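Local coordinates for protein glycosyl hydrolase (Aspergillus fumigatus, PDB 2X8R) that probably cleaves the beta-1,4 linkage between N-acetylmuramic acid and N-acetylglucosamine in bacterial peptidoglycan, as a secreted lysozyme of glycosyl hydrolase family 25, at residues Gln5-Ser10 and Val16-Ala21; Gly83-Asp88 and Ala129-Pro134. One frame throughout, in Å; residues are numbered along the deposited sequence. Where two conformers were deposited one is given.

Interaction 1 of 2, residues Gln5-Ser10 and Val16-Ala21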
loop_
_atom_site.group_PDB
_atom_site.type_symbol
_atom_site.label_atom_id
_atom_site.label_comp_id
_atom_site.label_asym_id
_atom_site.label_seq_id
_atom_site.Cartn_x
_atom_site.Cartn_y
_atom_site.Cartn_z
ATOM N N GLN A 5 -1.591 10.594 11.222
ATOM C CA GLN A 5 -1.718 11.081 9.837
ATOM C C GLN A 5 -0.530 10.591 9.024
ATOM O O GLN A 5 0.622 10.565 9.489
ATOM C CB GLN A 5 -1.742 12.620 9.806
ATOM C CG GLN A 5 -1.816 13.270 8.394
ATOM C CD GLN A 5 -3.175 13.077 7.723
ATOM O OE1 GLN A 5 -3.257 12.609 6.580
ATOM N NE2 GLN A 5 -4.251 13.433 8.428
ATOM N N GLY A 6 -0.814 10.212 7.792
ATOM C CA GLY A 6 0.230 9.932 6.825
ATOM C C GLY A 6 -0.311 10.254 5.445
ATOM O O GLY A 6 -1.353 10.945 5.304
ATOM N N PHE A 7 0.395 9.766 4.437
ATOM C CA PHE A 7 0.002 10.044 3.038
ATOM C C PHE A 7 0.662 9.092 2.079
ATOM O O PHE A 7 1.482 8.293 2.500
ATOM C CB PHE A 7 0.181 11.536 2.664
ATOM C CG PHE A 7 1.626 12.075 2.621
ATOM C CD1 PHE A 7 2.054 12.764 1.486
ATOM C CD2 PHE A 7 2.480 12.009 3.719
ATOM C CE1 PHE A 7 3.328 13.323 1.404
ATOM C CE2 PHE A 7 3.782 12.585 3.686
ATOM C CZ PHE A 7 4.207 13.264 2.534
ATOM N N ASP A 8 0.242 9.126 0.818
ATOM C CA ASP A 8 0.912 8.306 -0.194
ATOM C C ASP A 8 1.058 9.108 -1.475
ATOM O O ASP A 8 0.193 9.935 -1.817
ATOM C CB ASP A 8 0.190 6.971 -0.416
ATOM C CG ASP A 8 -1.216 7.171 -0.901
ATOM O OD1 ASP A 8 -1.412 7.305 -2.140
ATOM O OD2 ASP A 8 -2.113 7.185 -0.058
ATOM N N ILE A 9 2.146 8.834 -2.186
ATOM C CA ILE A 9 2.604 9.658 -3.291
ATOM C C ILE A 9 3.217 8.766 -4.362
ATOM O O ILE A 9 3.477 7.602 -4.120
ATOM C CB ILE A 9 3.639 10.717 -2.838
ATOM C CG1 ILE A 9 4.822 10.049 -2.096
ATOM C CG2 ILE A 9 2.941 11.794 -1.961
ATOM C CD1 ILE A 9 5.996 11.025 -1.774
ATOM N N SER A 10 3.423 9.349 -5.535
ATOM C CA SER A 10 3.973 8.651 -6.715
ATOM C C SER A 10 4.613 9.697 -7.652
ATOM O O SER A 10 4.726 10.903 -7.300
ATOM C CB SER A 10 2.860 7.912 -7.448
ATOM O OG SER A 10 1.940 8.829 -8.122
ATOM N N VAL A 16 7.822 16.843 -3.343
ATOM C CA VAL A 16 7.086 16.857 -2.099
ATOM C C VAL A 16 7.880 17.512 -0.977
ATOM O O VAL A 16 9.065 17.259 -0.816
ATOM C CB VAL A 16 6.635 15.408 -1.701
ATOM C CG1 VAL A 16 6.136 15.350 -0.177
ATOM C CG2 VAL A 16 5.584 14.925 -2.703
ATOM N N ASN A 17 7.233 18.401 -0.227
ATOM C CA ASN A 17 7.901 19.018 0.913
ATOM C C ASN A 17 7.651 18.133 2.123
ATOM O O ASN A 17 6.694 18.330 2.862
ATOM C CB ASN A 17 7.340 20.411 1.167
ATOM C CG ASN A 17 8.247 21.245 2.028
ATOM O OD1 ASN A 17 8.451 22.430 1.739
ATOM N ND2 ASN A 17 8.843 20.641 3.034
ATOM N N PHE A 18 8.496 17.128 2.315
ATOM C CA PHE A 18 8.326 16.233 3.454
ATOM C C PHE A 18 8.457 16.928 4.817
ATOM O O PHE A 18 7.775 16.554 5.761
ATOM C CB PHE A 18 9.363 15.114 3.329
ATOM C CG PHE A 18 9.153 14.257 2.135
ATOM C CD1 PHE A 18 8.178 13.254 2.154
ATOM C CD2 PHE A 18 9.920 14.435 0.964
ATOM C CE1 PHE A 18 7.973 12.447 1.039
ATOM C CE2 PHE A 18 9.706 13.627 -0.178
ATOM C CZ PHE A 18 8.730 12.636 -0.124
ATOM N N GLU A 19 9.320 17.933 4.910
ATOM C CA GLU A 19 9.531 18.668 6.159
ATOM C C GLU A 19 8.209 19.330 6.538
ATOM O O GLU A 19 7.796 19.257 7.698
ATOM C CB GLU A 19 10.605 19.756 5.967
ATOM C CG GLU A 19 11.703 19.729 6.972
ATOM C CD GLU A 19 12.542 18.501 6.813
ATOM O OE1 GLU A 19 12.508 17.931 5.702
ATOM O OE2 GLU A 19 13.230 18.088 7.768
ATOM N N ALA A 20 7.566 19.967 5.542
ATOM C CA ALA A 20 6.261 20.616 5.754
ATOM C C ALA A 20 5.171 19.628 6.161
ATOM O O ALA A 20 4.361 19.904 7.061
ATOM C CB ALA A 20 5.825 21.389 4.534
ATOM N N ALA A 21 5.134 18.473 5.488
ATOM C CA ALA A 21 4.169 17.426 5.875
ATOM C C ALA A 21 4.402 16.975 7.306
ATOM O O ALA A 21 3.450 16.852 8.085
ATOM C CB ALA A 21 4.280 16.245 4.929
#
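Val16, Phe18 and Ala21 pack against Phe7 and Ile9, joining helix 18-23 to strand 3-9 in a beta-alpha-beta unit that the parallel strand 26-35 completes, within the modified TIM barrel of this family. Val16 comes first, just before the helix, and its branched side chain serves two strand residues at once. Val16 CG1, which chi1 of 166° sets opposite the backbone N, meets the Phe7 ring at its edge, 3.8 Å from Phe7 CE1, while Val16 CG2 lies 4.0 Å from Ile9 CD1. The same CG1 also sits over the centre of the Phe18 ring, 3.5 Å above its plane, so one methyl is held between the edge of one phenyl and the face of another. Asn17 is the N-cap; its CB points away from the strand, and its O accepts the first-turn bond from Ala21 N (3.1 Å). Phe18 then reaches back to the strand. Phe18 CZ is 3.6 Å from Ile9 CD1, which lies at the ring edge, and Phe18 CD1 is 4.0 Å from Phe7 CZ. With chi2 at 172° the Ile9 chain is extended beyond CG1, carrying CD1 out to this ring, and both residues also touch His47 of helix 44-53. The polar Asp8 between Phe7 and Ile9 turns to the other side of the strand, where OD2 bonds to Gln183 NE2, as expected of residues that alternate along a barrel strand between the interior and the surrounding helices. One helical turn beyond Asn17, the small Ala21 lets the helix settle close to a large ring: its CB methyl lies 3.8 Å from Phe7 CZ and 3.9 Å from Phe7 CE2.

Interaction 2 of 2, residues Gly83-Asp88 and Ala129-Pro134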
loop_
_atom_site.group_PDB
_atom_site.type_symbol
_atom_site.label_atom_id
_atom_site.label_comp_id
_atom_site.label_asym_id
_atom_site.label_seq_id
_atom_site.Cartn_x
_atom_site.Cartn_y
_atom_site.Cartn_z
ATOM N N GLY A 83 10.653 -1.926 -2.821
ATOM C CA GLY A 83 9.656 -2.601 -2.012
ATOM C C GLY A 83 10.232 -3.383 -0.839
ATOM O O GLY A 83 9.468 -3.962 -0.096
ATOM N N GLY A 84 11.564 -3.348 -0.646
ATOM C CA GLY A 84 12.209 -4.086 0.475
ATOM C C GLY A 84 11.769 -3.647 1.870
ATOM O O GLY A 84 11.198 -2.561 2.038
ATOM N N TRP A 85 12.080 -4.457 2.873
ATOM C CA TRP A 85 11.751 -4.069 4.277
ATOM C C TRP A 85 12.825 -4.612 5.176
ATOM O O TRP A 85 13.314 -5.750 4.970
ATOM C CB TRP A 85 10.403 -4.650 4.706
ATOM C CG TRP A 85 10.121 -4.444 6.156
ATOM C CD1 TRP A 85 9.508 -3.379 6.729
ATOM C CD2 TRP A 85 10.510 -5.310 7.222
ATOM N NE1 TRP A 85 9.479 -3.518 8.092
ATOM C CE2 TRP A 85 10.100 -4.699 8.424
ATOM C CE3 TRP A 85 11.176 -6.546 7.276
ATOM C CZ2 TRP A 85 10.313 -5.287 9.697
ATOM C CZ3 TRP A 85 11.401 -7.134 8.550
ATOM C CH2 TRP A 85 10.970 -6.492 9.741
ATOM N N SER A 86 13.185 -3.827 6.185
ATOM C CA SER A 86 13.990 -4.356 7.275
ATOM C C SER A 86 13.501 -3.657 8.528
ATOM O O SER A 86 12.853 -2.615 8.436
ATOM C CB SER A 86 15.488 -4.084 7.036
ATOM O OG SER A 86 15.746 -2.674 7.041
ATOM N N ASP A 87 13.810 -4.262 9.686
ATOM C CA ASP A 87 13.496 -3.714 11.008
ATOM C C ASP A 87 14.574 -2.669 11.395
ATOM O O ASP A 87 15.379 -2.899 12.277
ATOM C CB ASP A 87 13.350 -4.859 12.053
ATOM C CG ASP A 87 13.006 -4.346 13.449
ATOM O OD1 ASP A 87 12.418 -3.242 13.531
ATOM O OD2 ASP A 87 13.344 -5.031 14.464
ATOM N N ASP A 88 14.560 -1.520 10.716
ATOM C CA ASP A 88 15.586 -0.466 10.887
ATOM C C ASP A 88 15.075 0.820 11.524
ATOM O O ASP A 88 15.745 1.863 11.389
ATOM C CB ASP A 88 16.290 -0.132 9.558
ATOM C CG ASP A 88 15.389 0.611 8.564
ATOM O OD1 ASP A 88 14.152 0.669 8.791
ATOM O OD2 ASP A 88 15.927 1.106 7.555
ATOM N N ALA A 129 10.416 -13.403 1.233
ATOM C CA ALA A 129 11.598 -12.609 1.027
ATOM C C ALA A 129 11.923 -11.764 2.255
ATOM O O ALA A 129 13.108 -11.522 2.539
ATOM C CB ALA A 129 11.409 -11.692 -0.151
ATOM N N THR A 130 10.902 -11.251 2.941
ATOM C CA THR A 130 11.134 -10.216 3.962
ATOM C C THR A 130 10.833 -10.574 5.407
ATOM O O THR A 130 11.268 -9.845 6.316
ATOM C CB THR A 130 10.280 -8.936 3.718
ATOM O OG1 THR A 130 8.881 -9.248 3.931
ATOM C CG2 THR A 130 10.542 -8.273 2.327
ATOM N N SER A 131 10.066 -11.658 5.576
ATOM C CA SER A 131 9.481 -12.114 6.848
ATOM C C SER A 131 8.250 -11.313 7.280
ATOM O O SER A 131 7.647 -11.587 8.347
ATOM C CB SER A 131 10.512 -12.224 7.995
ATOM O OG SER A 131 10.786 -10.971 8.596
ATOM N N ARG A 132 7.853 -10.363 6.439
ATOM C CA ARG A 132 6.658 -9.531 6.695
ATOM C C ARG A 132 5.570 -9.817 5.679
ATOM O O ARG A 132 5.869 -10.012 4.470
ATOM C CB ARG A 132 7.042 -8.037 6.653
ATOM C CG ARG A 132 7.981 -7.569 7.824
ATOM C CD ARG A 132 7.456 -7.932 9.218
ATOM N NE ARG A 132 6.169 -7.287 9.387
ATOM C CZ ARG A 132 5.984 -6.008 9.679
ATOM N NH1 ARG A 132 7.020 -5.202 9.902
ATOM N NH2 ARG A 132 4.748 -5.536 9.711
ATOM N N TRP A 133 4.313 -9.857 6.167
ATOM C CA TRP A 133 3.173 -9.828 5.261
ATOM C C TRP A 133 3.081 -8.400 4.731
ATOM O O TRP A 133 3.111 -7.439 5.519
ATOM C CB TRP A 133 1.843 -10.235 5.968
ATOM C CG TRP A 133 1.926 -11.647 6.443
ATOM C CD1 TRP A 133 2.111 -12.064 7.731
ATOM C CD2 TRP A 133 1.954 -12.835 5.622
ATOM N NE1 TRP A 133 2.231 -13.447 7.765
ATOM C CE2 TRP A 133 2.145 -13.936 6.490
ATOM C CE3 TRP A 133 1.872 -13.068 4.241
ATOM C CZ2 TRP A 133 2.220 -15.249 6.024
ATOM C CZ3 TRP A 133 1.956 -14.399 3.776
ATOM C CH2 TRP A 133 2.104 -15.453 4.672
ATOM N N PRO A 134 2.915 -8.237 3.405
ATOM C CA PRO A 134 2.738 -6.875 2.890
ATOM C C PRO A 134 1.365 -6.293 3.248
ATOM O O PRO A 134 0.433 -7.063 3.515
ATOM C CB PRO A 134 2.806 -7.057 1.372
ATOM C CG PRO A 134 2.378 -8.482 1.132
ATOM C CD PRO A 134 2.794 -9.275 2.346
#
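Trp85 and Thr130 mark the closest pass of the two backbones, their CA atoms 6.2 Å apart, where an irregular loop runs by the C-terminal end of helix 112-130. The broad Trp85 indole gives a flat surface on which the flexible Arg132 chain can lie. Arg132 CG rests 3.3 Å from the centroid of the six-membered ring, only 8° off the normal, a CH-pi contact over one face; the backbone N of Asp87 lies over the opposite face. Bends at chi2 and chi3 then fold the arginine back, so that its guanidinium stands almost perpendicular to the indole and presents its edge, with Arg132 NH1 3.3 Å from Trp85 CZ2. Thr130 adds its carbonyl O, 3.4 Å from Trp85 CE3, and a methyl, CG2, near Trp85 CB. The helix ends here: Ser131 leaves it with positive phi, and Thr130 OG1 accepts from Arg132 N (2.9 Å, 155°) in an ST turn, a role that suits a threonine hydroxyl, which also bonds to Tyr126 O. The turn ties the backbone of Arg132 to the last helical residue, Thr130. The polar ends of both side chains reach helix 201-209: Trp85 NE1 bonds to Ala208 O, which also takes a weak bond from Arg132 NH1, while Arg132 NH2 bonds to Leu207 O.

From the N terminus, the chain first makes interaction 1, which closes a short loop of five residues, with no helix or strand in it, between the opening barrel strand and the helix that follows. It is finished well before interaction 2 begins, so the two neither nest nor cross. Interaction 2 closes a longer excursion of 40 residues that includes strand 95-97 and most of helix 112-130, returning to the loop after helix 71-79. The first is a buried packing of strand on helix; the second lies at the surface, joining the loop after helix 71-79 to the C-terminal end of helix 112-130, near helix 201-209. Their centres are about 22 Å apart and they do not touch.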